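Local coordinates for small TOPRIM domain protein (Geobacillus stearothermophilus, PDB 2FCJ) that is of unknown function but carries a Toprim domain, the fold found in topoisomerases, primases and related nucleases, and so probably acts on nucleic acid, at residues E5-V10 / D46-Y51; K18-L23 / V27-T32; Q69-R72 / E78-Y81. One frame throughout, in Å; residues are numbered along the deposited sequence. Where two conformers were deposited one is given.

Contact 1: E5-V10 / D46-Y51; sequences EKVIIV and DELEGY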
ATOM      1  N   GLU A   5     -10.396  -3.255   9.013  1.00 19.73           N
ATOM      2  CA  GLU A   5     -10.205  -1.801   9.077  0.50 23.17           C
ATOM      3  C   GLU A   5      -9.045  -1.305   8.233  1.00 23.55           C
ATOM      4  O   GLU A   5      -8.999  -0.136   7.839  1.00 25.96           O
ATOM      5  CB  GLU A   5      -9.966  -1.355  10.517  0.50 26.73           C
ATOM      6  CG  GLU A   5     -11.021  -1.815  11.492  0.50 28.74           C
ATOM      7  CD  GLU A   5     -11.247  -0.817  12.598  0.50 29.25           C
ATOM      8  OE1 GLU A   5     -10.256  -0.348  13.197  0.50 31.69           O
ATOM      9  OE2 GLU A   5     -12.415  -0.490  12.847  0.50 30.42           O
ATOM     10  N   LYS A   6      -8.092  -2.182   7.963  1.00 20.82           N
ATOM     11  CA  LYS A   6      -6.869  -1.773   7.288  1.00 20.98           C
ATOM     12  C   LYS A   6      -7.025  -1.863   5.800  1.00 19.72           C
ATOM     13  O   LYS A   6      -7.557  -2.830   5.275  1.00 19.96           O
ATOM     14  CB  LYS A   6      -5.720  -2.646   7.744  1.00 22.32           C
ATOM     15  CG  LYS A   6      -5.436  -2.492   9.220  1.00 22.21           C
ATOM     16  CD  LYS A   6      -4.248  -3.340   9.627  1.00 21.83           C
ATOM     17  CE  LYS A   6      -4.184  -3.491  11.134  1.00 23.58           C
ATOM     18  NZ  LYS A   6      -2.896  -4.120  11.520  1.00 24.35           N
ATOM     19  N   VAL A   7      -6.403  -0.899   5.122  1.00 19.45           N
ATOM     20  CA  VAL A   7      -6.425  -0.802   3.675  1.00 20.31           C
ATOM     21  C   VAL A   7      -5.031  -0.400   3.186  1.00 20.57           C
ATOM     22  O   VAL A   7      -4.442   0.550   3.723  1.00 21.64           O
ATOM     23  CB  VAL A   7      -7.405   0.289   3.226  1.00 21.41           C
ATOM     24  CG1 VAL A   7      -7.427   0.388   1.700  1.00 23.26           C
ATOM     25  CG2 VAL A   7      -8.810   0.008   3.768  1.00 23.10           C
ATOM     26  N   ILE A   8      -4.479  -1.145   2.227  1.00 19.90           N
ATOM     27  CA  ILE A   8      -3.243  -0.752   1.544  1.00 19.51           C
ATOM     28  C   ILE A   8      -3.574  -0.450   0.097  1.00 20.83           C
ATOM     29  O   ILE A   8      -4.215  -1.255  -0.580  1.00 20.08           O
ATOM     30  CB  ILE A   8      -2.173  -1.863   1.618  1.00 21.05           C
ATOM     31  CG1 ILE A   8      -1.779  -2.105   3.069  1.00 20.77           C
ATOM     32  CG2 ILE A   8      -0.904  -1.497   0.811  1.00 21.60           C
ATOM     33  CD1 ILE A   8      -1.007  -3.379   3.262  1.00 22.12           C
ATOM     34  N   ILE A   9      -3.115   0.708  -0.373  1.00 20.18           N
ATOM     35  CA  ILE A   9      -3.278   1.104  -1.762  1.00 20.39           C
ATOM     36  C   ILE A   9      -1.936   1.022  -2.453  1.00 19.16           C
ATOM     37  O   ILE A   9      -0.922   1.460  -1.914  1.00 20.05           O
ATOM     38  CB  ILE A   9      -3.839   2.536  -1.848  1.00 20.02           C
ATOM     39  CG1 ILE A   9      -5.170   2.622  -1.084  1.00 21.89           C
ATOM     40  CG2 ILE A   9      -4.008   2.969  -3.304  1.00 22.07           C
ATOM     41  CD1 ILE A   9      -5.697   4.028  -0.887  1.00 23.32           C
ATOM     42  N   VAL A  10      -1.919   0.365  -3.605  1.00 19.34           N
ATOM     43  CA  VAL A  10      -0.726   0.252  -4.447  1.00 19.17           C
ATOM     44  C   VAL A  10      -1.077   0.625  -5.873  1.00 19.91           C
ATOM     45  O   VAL A  10      -2.257   0.713  -6.241  1.00 19.98           O
ATOM     46  CB  VAL A  10      -0.164  -1.190  -4.439  1.00 20.37           C
ATOM     47  CG1 VAL A  10       0.294  -1.589  -3.026  1.00 22.22           C
ATOM     48  CG2 VAL A  10      -1.197  -2.182  -4.963  1.00 21.15           C
ATOM     49  N   ASP A  46     -13.677   9.219   0.575  1.00 22.50           N
ATOM     50  CA  ASP A  46     -14.985   9.276   1.208  1.00 21.12           C
ATOM     51  C   ASP A  46     -15.392   7.897   1.726  1.00 21.48           C
ATOM     52  O   ASP A  46     -15.843   7.744   2.871  1.00 22.42           O
ATOM     53  CB  ASP A  46     -16.032   9.789   0.216  1.00 23.14           C
ATOM     54  CG  ASP A  46     -15.952  11.297  -0.007  1.00 26.01           C
ATOM     55  OD1 ASP A  46     -15.272  11.989   0.781  1.00 27.71           O
ATOM     56  OD2 ASP A  46     -16.628  11.795  -0.936  1.00 27.67           O
ATOM     57  N   GLU A  47     -15.253   6.891   0.869  1.00 22.66           N
ATOM     58  CA  GLU A  47     -15.624   5.531   1.230  1.00 22.64           C
ATOM     59  C   GLU A  47     -14.799   5.023   2.402  1.00 20.01           C
ATOM     60  O   GLU A  47     -15.318   4.300   3.263  1.00 21.35           O
ATOM     61  CB  GLU A  47     -15.458   4.595   0.034  1.00 23.57           C
ATOM     62  CG  GLU A  47     -16.505   4.765  -1.054  1.00 26.54           C
ATOM     63  CD  GLU A  47     -16.182   3.941  -2.280  1.00 28.56           C
ATOM     64  OE1 GLU A  47     -14.988   3.628  -2.478  1.00 30.58           O
ATOM     65  OE2 GLU A  47     -17.114   3.612  -3.043  0.50 29.14           O
ATOM     66  N   LEU A  48     -13.550   5.469   2.480  1.00 21.67           N
ATOM     67  CA  LEU A  48     -12.622   4.916   3.461  1.00 22.01           C
ATOM     68  C   LEU A  48     -12.524   5.751   4.739  1.00 20.94           C
ATOM     69  O   LEU A  48     -11.657   5.511   5.570  1.00 20.49           O
ATOM     70  CB  LEU A  48     -11.238   4.702   2.842  1.00 22.09           C
ATOM     71  CG  LEU A  48     -11.199   3.623   1.750  1.00 21.91           C
ATOM     72  CD1 LEU A  48      -9.826   3.534   1.107  1.00 22.78           C
ATOM     73  CD2 LEU A  48     -11.696   2.261   2.228  1.00 22.48           C
ATOM     74  N   GLU A  49     -13.435   6.702   4.928  1.00 21.20           N
ATOM     75  CA  GLU A  49     -13.463   7.417   6.205  1.00 22.60           C
ATOM     76  C   GLU A  49     -13.599   6.442   7.368  1.00 20.55           C
ATOM     77  O   GLU A  49     -14.461   5.560   7.350  1.00 22.79           O
ATOM     78  CB  GLU A  49     -14.590   8.456   6.246  1.00 23.42           C
ATOM     79  CG  GLU A  49     -14.792   9.112   7.618  1.00 25.85           C
ATOM     80  CD  GLU A  49     -13.558   9.832   8.147  0.50 24.29           C
ATOM     81  OE1 GLU A  49     -12.857  10.485   7.345  0.50 24.02           O
ATOM     82  OE2 GLU A  49     -13.342   9.810   9.384  0.50 25.03           O
ATOM     83  N   GLY A  50     -12.742   6.571   8.373  1.00 21.37           N
ATOM     84  CA  GLY A  50     -12.815   5.690   9.535  1.00 21.03           C
ATOM     85  C   GLY A  50     -11.958   4.449   9.388  1.00 19.85           C
ATOM     86  O   GLY A  50     -11.685   3.761  10.370  1.00 22.49           O
ATOM     87  N   TYR A  51     -11.435   4.217   8.182  1.00 18.70           N
ATOM     88  CA  TYR A  51     -10.527   3.099   7.954  1.00 18.53           C
ATOM     89  C   TYR A  51      -9.096   3.516   8.222  1.00 18.05           C
ATOM     90  O   TYR A  51      -8.776   4.713   8.313  1.00 19.14           O
ATOM     91  CB  TYR A  51     -10.617   2.600   6.515  1.00 19.71           C
ATOM     92  CG  TYR A  51     -11.813   1.727   6.244  1.00 19.94           C
ATOM     93  CD1 TYR A  51     -11.671   0.358   6.070  1.00 20.10           C
ATOM     94  CD2 TYR A  51     -13.085   2.274   6.150  1.00 22.08           C
ATOM     95  CE1 TYR A  51     -12.766  -0.434   5.790  1.00 21.37           C
ATOM     96  CE2 TYR A  51     -14.184   1.485   5.868  1.00 23.03           C
ATOM     97  CZ  TYR A  51     -14.016   0.126   5.716  1.00 21.84           C
ATOM     98  OH  TYR A  51     -15.110  -0.675   5.447  0.50 20.90           O
TER

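Contact 2: K18-L23 / V27-T32; sequences KVAAVL and VVIVCT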
ATOM      1  N   LYS A  18       1.670  -9.368  -4.526  1.00 21.01           N
ATOM      2  CA  LYS A  18       2.839  -9.556  -3.673  1.00 20.09           C
ATOM      3  C   LYS A  18       2.542  -9.170  -2.225  1.00 20.91           C
ATOM      4  O   LYS A  18       2.896  -9.888  -1.289  1.00 21.50           O
ATOM      5  CB  LYS A  18       3.972  -8.691  -4.201  1.00 22.70           C
ATOM      6  CG  LYS A  18       5.264  -8.818  -3.447  1.00 24.24           C
ATOM      7  CD  LYS A  18       6.398  -8.301  -4.307  1.00 30.73           C
ATOM      8  CE  LYS A  18       7.740  -8.560  -3.658  1.00 35.32           C
ATOM      9  NZ  LYS A  18       8.793  -8.509  -4.691  1.00 34.15           N
ATOM     10  N   VAL A  19       1.896  -8.026  -2.047  1.00 20.49           N
ATOM     11  CA  VAL A  19       1.456  -7.620  -0.721  1.00 19.83           C
ATOM     12  C   VAL A  19       0.515  -8.646  -0.092  1.00 21.33           C
ATOM     13  O   VAL A  19       0.675  -9.027   1.072  1.00 19.91           O
ATOM     14  CB  VAL A  19       0.753  -6.257  -0.768  1.00 19.85           C
ATOM     15  CG1 VAL A  19       0.080  -5.973   0.556  1.00 20.70           C
ATOM     16  CG2 VAL A  19       1.745  -5.164  -1.116  1.00 20.14           C
ATOM     17  N   ALA A  20      -0.479  -9.086  -0.858  1.00 19.73           N
ATOM     18  CA  ALA A  20      -1.467 -10.023  -0.345  1.00 20.59           C
ATOM     19  C   ALA A  20      -0.816 -11.317   0.118  1.00 21.05           C
ATOM     20  O   ALA A  20      -1.304 -11.959   1.044  1.00 22.46           O
ATOM     21  CB  ALA A  20      -2.525 -10.308  -1.397  1.00 20.42           C
ATOM     22  N   ALA A  21       0.252 -11.721  -0.570  1.00 20.08           N
ATOM     23  CA  ALA A  21       0.938 -12.971  -0.268  1.00 21.13           C
ATOM     24  C   ALA A  21       1.693 -12.919   1.055  1.00 18.20           C
ATOM     25  O   ALA A  21       1.863 -13.948   1.712  1.00 21.29           O
ATOM     26  CB  ALA A  21       1.874 -13.359  -1.410  1.00 20.84           C
ATOM     27  N   VAL A  22       2.118 -11.729   1.475  1.00 19.45           N
ATOM     28  CA  VAL A  22       2.867 -11.643   2.725  1.00 18.26           C
ATOM     29  C   VAL A  22       1.989 -11.464   3.950  1.00 17.34           C
ATOM     30  O   VAL A  22       2.423 -11.707   5.070  1.00 16.97           O
ATOM     31  CB  VAL A  22       4.015 -10.610   2.698  0.50 18.20           C
ATOM     32  CG1 VAL A  22       4.774 -10.692   1.391  0.50 17.50           C
ATOM     33  CG2 VAL A  22       3.496  -9.215   2.927  0.50 13.99           C
ATOM     34  N   LEU A  23       0.746 -11.038   3.736  1.00 19.20           N
ATOM     35  CA  LEU A  23      -0.113 -10.666   4.848  1.00 18.63           C
ATOM     36  C   LEU A  23      -0.708 -11.868   5.565  1.00 19.87           C
ATOM     37  O   LEU A  23      -1.020 -12.884   4.945  1.00 22.16           O
ATOM     38  CB  LEU A  23      -1.233  -9.743   4.371  1.00 19.15           C
ATOM     39  CG  LEU A  23      -0.793  -8.317   4.065  1.00 18.91           C
ATOM     40  CD1 LEU A  23      -1.875  -7.543   3.339  1.00 20.13           C
ATOM     41  CD2 LEU A  23      -0.384  -7.639   5.341  1.00 19.83           C
ATOM     42  N   VAL A  27      -6.821  -7.682   4.744  1.00 22.30           N
ATOM     43  CA  VAL A  27      -6.567  -6.271   4.505  1.00 20.26           C
ATOM     44  C   VAL A  27      -7.143  -6.014   3.141  1.00 20.36           C
ATOM     45  O   VAL A  27      -6.997  -6.844   2.252  1.00 21.87           O
ATOM     46  CB  VAL A  27      -5.043  -5.985   4.480  1.00 21.81           C
ATOM     47  CG1 VAL A  27      -4.763  -4.568   3.972  1.00 22.14           C
ATOM     48  CG2 VAL A  27      -4.417  -6.219   5.846  1.00 22.60           C
ATOM     49  N   VAL A  28      -7.870  -4.907   2.985  1.00 20.50           N
ATOM     50  CA  VAL A  28      -8.323  -4.546   1.664  1.00 20.68           C
ATOM     51  C   VAL A  28      -7.137  -3.962   0.917  1.00 20.11           C
ATOM     52  O   VAL A  28      -6.520  -3.006   1.390  1.00 21.08           O
ATOM     53  CB  VAL A  28      -9.450  -3.498   1.705  1.00 22.12           C
ATOM     54  CG1 VAL A  28      -9.944  -3.181   0.297  1.00 26.55           C
ATOM     55  CG2 VAL A  28     -10.603  -3.947   2.604  1.00 27.33           C
ATOM     56  N   ILE A  29      -6.849  -4.505  -0.256  1.00 19.74           N
ATOM     57  CA  ILE A  29      -5.785  -3.985  -1.092  1.00 19.67           C
ATOM     58  C   ILE A  29      -6.379  -3.405  -2.347  1.00 23.51           C
ATOM     59  O   ILE A  29      -7.050  -4.113  -3.113  1.00 24.17           O
ATOM     60  CB  ILE A  29      -4.755  -5.055  -1.476  1.00 22.16           C
ATOM     61  CG1 ILE A  29      -4.244  -5.758  -0.227  1.00 21.94           C
ATOM     62  CG2 ILE A  29      -3.592  -4.407  -2.220  1.00 23.19           C
ATOM     63  CD1 ILE A  29      -3.342  -6.936  -0.536  1.00 25.37           C
ATOM     64  N   VAL A  30      -6.222  -2.097  -2.505  1.00 21.44           N
ATOM     65  CA  VAL A  30      -6.747  -1.390  -3.649  1.00 23.29           C
ATOM     66  C   VAL A  30      -5.603  -1.123  -4.609  1.00 22.30           C
ATOM     67  O   VAL A  30      -4.528  -0.642  -4.217  1.00 21.79           O
ATOM     68  CB  VAL A  30      -7.363  -0.044  -3.218  1.00 23.99           C
ATOM     69  CG1 VAL A  30      -7.816   0.758  -4.437  1.00 27.27           C
ATOM     70  CG2 VAL A  30      -8.509  -0.277  -2.224  1.00 27.94           C
ATOM     71  N   CYS A  31      -5.794  -1.492  -5.863  1.00 22.09           N
ATOM     72  CA  CYS A  31      -4.837  -1.187  -6.902  1.00 22.68           C
ATOM     73  C   CYS A  31      -5.352  -0.060  -7.793  1.00 22.87           C
ATOM     74  O   CYS A  31      -6.491  -0.107  -8.263  1.00 26.23           O
ATOM     75  CB  CYS A  31      -4.561  -2.448  -7.711  1.00 24.39           C
ATOM     76  SG  CYS A  31      -3.381  -2.240  -9.051  1.00 25.93           S
ATOM     77  N   THR A  32      -4.562   0.985  -7.980  1.00 22.83           N
ATOM     78  CA  THR A  32      -5.024   2.098  -8.806  1.00 23.87           C
ATOM     79  C   THR A  32      -4.905   1.772 -10.292  1.00 25.43           C
ATOM     80  O   THR A  32      -5.461   2.476 -11.132  1.00 28.07           O
ATOM     81  CB  THR A  32      -4.248   3.390  -8.511  1.00 23.54           C
ATOM     82  OG1 THR A  32      -2.869   3.212  -8.847  1.00 23.07           O
ATOM     83  CG2 THR A  32      -4.359   3.747  -7.028  1.00 25.53           C
TER

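Contact 3: Q69-R72 / E78-Y81; sequences QFRR and EHLY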
ATOM      1  N   GLN A  69      -0.222  13.304  -5.453  1.00 20.68           N
ATOM      2  CA  GLN A  69      -1.669  13.360  -5.624  1.00 21.14           C
ATOM      3  C   GLN A  69      -2.366  13.031  -4.307  1.00 20.84           C
ATOM      4  O   GLN A  69      -3.348  13.680  -3.923  1.00 21.93           O
ATOM      5  CB  GLN A  69      -2.108  12.388  -6.708  1.00 21.73           C
ATOM      6  CG  GLN A  69      -3.560  12.539  -7.054  1.00 21.62           C
ATOM      7  CD  GLN A  69      -4.025  11.493  -8.016  1.00 20.71           C
ATOM      8  OE1 GLN A  69      -3.397  10.438  -8.167  1.00 23.22           O
ATOM      9  NE2 GLN A  69      -5.152  11.763  -8.668  1.00 20.70           N
ATOM     10  N   PHE A  70      -1.882  11.997  -3.630  1.00 20.69           N
ATOM     11  CA  PHE A  70      -2.472  11.606  -2.359  1.00 21.18           C
ATOM     12  C   PHE A  70      -2.327  12.681  -1.289  1.00 20.18           C
ATOM     13  O   PHE A  70      -3.216  12.858  -0.466  1.00 20.42           O
ATOM     14  CB  PHE A  70      -1.909  10.268  -1.860  1.00 22.43           C
ATOM     15  CG  PHE A  70      -2.663   9.060  -2.373  1.00 22.52           C
ATOM     16  CD1 PHE A  70      -2.668   8.737  -3.717  1.00 24.55           C
ATOM     17  CD2 PHE A  70      -3.407   8.267  -1.516  1.00 22.84           C
ATOM     18  CE1 PHE A  70      -3.374   7.620  -4.191  1.00 25.76           C
ATOM     19  CE2 PHE A  70      -4.105   7.156  -1.987  1.00 23.83           C
ATOM     20  CZ  PHE A  70      -4.085   6.845  -3.323  1.00 25.51           C
ATOM     21  N   ARG A  71      -1.181  13.350  -1.242  1.00 20.77           N
ATOM     22  CA  ARG A  71      -0.989  14.379  -0.226  1.00 20.94           C
ATOM     23  C   ARG A  71      -2.006  15.508  -0.394  1.00 20.47           C
ATOM     24  O   ARG A  71      -2.467  16.098   0.591  1.00 22.86           O
ATOM     25  CB  ARG A  71       0.446  14.901  -0.256  1.00 20.69           C
ATOM     26  CG  ARG A  71       1.462  13.928   0.316  1.00 21.21           C
ATOM     27  CD  ARG A  71       2.737  14.649   0.695  1.00 23.11           C
ATOM     28  NE  ARG A  71       3.315  15.299  -0.475  1.00 24.06           N
ATOM     29  CZ  ARG A  71       4.174  14.715  -1.299  1.00 22.44           C
ATOM     30  NH1 ARG A  71       4.586  13.480  -1.052  1.00 23.16           N
ATOM     31  NH2 ARG A  71       4.663  15.386  -2.339  1.00 22.20           N
ATOM     32  N   ARG A  72      -2.429  15.715  -1.646  1.00 21.34           N
ATOM     33  CA  ARG A  72      -3.394  16.758  -2.000  1.00 22.53           C
ATOM     34  C   ARG A  72      -4.845  16.281  -1.826  1.00 21.99           C
ATOM     35  O   ARG A  72      -5.679  17.003  -1.279  1.00 23.60           O
ATOM     36  CB  ARG A  72      -3.132  17.238  -3.433  1.00 20.98           C
ATOM     37  CG  ARG A  72      -4.144  18.244  -3.986  1.00 21.55           C
ATOM     38  CD  ARG A  72      -3.728  18.783  -5.365  1.00 21.72           C
ATOM     39  NE  ARG A  72      -3.481  17.717  -6.336  1.00 21.31           N
ATOM     40  CZ  ARG A  72      -4.426  17.135  -7.077  1.00 20.81           C
ATOM     41  NH1 ARG A  72      -5.685  17.538  -6.979  1.00 19.99           N
ATOM     42  NH2 ARG A  72      -4.110  16.161  -7.929  1.00 19.59           N
ATOM     43  N   GLU A  78      -1.726   7.125   5.182  1.00 21.03           N
ATOM     44  CA  GLU A  78      -0.353   7.117   5.671  1.00 21.63           C
ATOM     45  C   GLU A  78       0.597   6.536   4.634  1.00 19.84           C
ATOM     46  O   GLU A  78       0.339   5.463   4.072  1.00 21.24           O
ATOM     47  CB  GLU A  78      -0.292   6.264   6.936  1.00 22.97           C
ATOM     48  CG  GLU A  78       1.057   6.187   7.606  1.00 26.75           C
ATOM     49  CD  GLU A  78       0.998   5.387   8.888  1.00 28.47           C
ATOM     50  OE1 GLU A  78      -0.123   5.151   9.380  1.00 28.00           O
ATOM     51  OE2 GLU A  78       2.071   5.005   9.398  1.00 32.50           O
ATOM     52  N   HIS A  79       1.722   7.195   4.409  1.00 20.27           N
ATOM     53  CA  HIS A  79       2.657   6.741   3.395  1.00 21.35           C
ATOM     54  C   HIS A  79       3.662   5.730   3.929  1.00 22.32           C
ATOM     55  O   HIS A  79       4.310   5.977   4.948  1.00 25.26           O
ATOM     56  CB  HIS A  79       3.378   7.936   2.771  1.00 22.77           C
ATOM     57  CG  HIS A  79       2.472   8.835   1.993  1.00 19.71           C
ATOM     58  ND1 HIS A  79       2.731   9.221   0.697  1.00 24.28           N
ATOM     59  CD2 HIS A  79       1.273   9.376   2.314  1.00 23.60           C
ATOM     60  CE1 HIS A  79       1.757  10.008   0.273  1.00 22.57           C
ATOM     61  NE2 HIS A  79       0.833  10.069   1.213  1.00 23.62           N
ATOM     62  N   LEU A  80       3.743   4.580   3.270  1.00 22.54           N
ATOM     63  CA  LEU A  80       4.740   3.559   3.574  1.00 23.79           C
ATOM     64  C   LEU A  80       5.772   3.538   2.472  1.00 23.80           C
ATOM     65  O   LEU A  80       5.467   3.834   1.319  1.00 24.77           O
ATOM     66  CB  LEU A  80       4.079   2.188   3.641  1.00 24.14           C
ATOM     67  CG  LEU A  80       3.043   2.033   4.750  1.00 25.65           C
ATOM     68  CD1 LEU A  80       2.501   0.619   4.749  1.00 27.53           C
ATOM     69  CD2 LEU A  80       3.679   2.370   6.088  1.00 25.48           C
ATOM     70  N   TYR A  81       7.008   3.225   2.836  1.00 22.83           N
ATOM     71  CA  TYR A  81       8.123   3.371   1.921  1.00 20.82           C
ATOM     72  C   TYR A  81       8.934   2.095   1.980  1.00 21.41           C
ATOM     73  O   TYR A  81       9.230   1.593   3.065  1.00 24.87           O
ATOM     74  CB  TYR A  81       9.010   4.549   2.341  1.00 23.03           C
ATOM     75  CG  TYR A  81       8.309   5.887   2.367  1.00 21.45           C
ATOM     76  CD1 TYR A  81       8.248   6.685   1.231  1.00 22.93           C
ATOM     77  CD2 TYR A  81       7.728   6.366   3.535  1.00 22.83           C
ATOM     78  CE1 TYR A  81       7.622   7.915   1.259  1.00 22.12           C
ATOM     79  CE2 TYR A  81       7.052   7.567   3.552  1.00 23.77           C
ATOM     80  CZ  TYR A  81       7.010   8.337   2.422  1.00 21.72           C
ATOM     81  OH  TYR A  81       6.386   9.567   2.471  1.00 24.95           O
TER
HETATM   82  O   HOH W   1       4.571  11.448   1.114  1.00 35.22           O

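Contact 1: E5-V10 / D46-Y51
Val7, on strand 6-10, meets Leu48 and Tyr51 of the turn that follows helix 38-47, and these three side chains make up the apolar part of the contact. The two methyls of Val7 divide the work. CG1 lies 4.0 Å from CD1 of Leu48, while CG2 packs 3.7 Å from CD1 of Tyr51 and also touches CD2 of Leu48. The first torsion of Val7 (chi1 -180°) explains this, since it puts CG1 anti to the backbone N and CG2 anti to the carbonyl carbon, where both branches reach the turn. Within the turn, CD2 of Leu48 also lies 4.0 Å above one face of the Tyr51 ring, offset toward the rim.

The polar side of the contact is slight. The carbonyl O of Glu5 approaches the Tyr51 ring obliquely, 3.2 Å from CD1, and lies 3.4 Å from CB of the same tyrosine. Within 46-51, a type II beta turn from Leu48 to Tyr51 is closed by the backbone bond from Tyr51 N to Leu48 O (2.9 Å). Gly50, with a positive phi of 91°, takes the third position of this turn, where a type II turn commonly has glycine.

The turn leads into strand 52-56, which pairs with strand 6-10 through backbone hydrogen bonds of Glu5 and Val7 with Asp52 and of Val7 with Tyr54, and Leu48 continues onto Val53. The chemistry is therefore mainly dispersive: apart from the carbonyl of Glu5 against the tyrosine, hydrocarbon contacts seat the turn beside the start of strand 6-10, while the backbone hydrogen bonds on this side of that strand are made by strand 52-56.

Contact 2: K18-L23 / V27-T32
CD1 of Ile29 rests against the side of the last turns of helix 13-22, 3.6 Å from CB of Ala20 and 3.7 Å from CG1 of Val19. An extended second torsion (chi2 173°) carries this methyl to the helix, and CD1 comes as near to the backbone N of Ala20 as to its CB. Val19 crosses Ile29 at a slant and offers CG1, the branch anti to its backbone N.

Helix 13-22 is the crossover helix of a beta-alpha-beta unit that leads from strand 6-10 to strand 28-31, so this contact fastens the helix to the second strand of its own unit. Val19 and Val27 both also touch Ile8 of the first strand.

Leu23, the first residue to leave helical geometry, carries the other half. Its CD1 is anti to CA (chi2 168°), and the side chain crosses that of Val27 at about a right angle. That methyl lies 3.7 Å from CB of Val27 and 3.8 Å from its CG2, and it reaches CD1 of Ile29 at a longer 4.2 Å. Phe106 packs on both Leu23 and Val27, and Leu101 of helix 94-103 adds a further contact to Leu23.

Contact 3: Q69-R72 / E78-Y81
His79 of strand 78-80 turns its imidazole toward helix 61-73, within the beta-alpha-beta unit formed by strand 52-56, that helix and strand 78-80. The close part of the contact is the CE1-NE2 side of the ring against helix hydrocarbon. CG of Arg71 lies 3.9 Å from CE1 of His79, and CB of Phe70 is 4.1 Å from NE2; both carbons approach the ring obliquely. With its CG anti to the carbonyl carbon (chi1 -66°), His79 reaches across to the helix, where the Arg71 chain passes at about a right angle. Phe70 gives little beyond its CB here, because its ring leads away to Leu55 and Leu41 on the buried side of the helix.

On the exposed side, the two segments are joined through water. The Arg71 chain bends at chi3 (-60°), and its guanidinium ends beyond the rim of the imidazole, not stacked over it, with the two planes 34° apart. NH1 of Arg71 and ND1 of His79 remain 5.0 Å apart, so any positive charge on the histidine would probably be disfavoured slightly. A single water links the outer groups: it accepts a bond from Arg71 NH1 (3.0 Å), in the guanidinium plane, and is hydrogen-bonded to Tyr81 OH at 2.9 Å.

All three contacts reach one parallel sheet of order 28-31, 6-10, 52-56, 78-80. Contact 2 is nested along the chain inside the loop closed by contact 1, and contact 3 follows both. Contacts 1 and 2 have centres about 12 Å apart and lie on neighbouring strands, with probable backbone bonds from Ile8 N to Val28 O and from Val10 N to Val30 O. The centres of contacts 1 and 3 are about 13 Å apart, and Ile9 packs on Phe70 between them. Contacts 2 and 3 lie on opposite sides of the chain's centre, about 17 Å between centres, without touching. Together they tie helices or a turn to this Toprim-domain sheet from one edge strand, 28-31, to the other, 78-80.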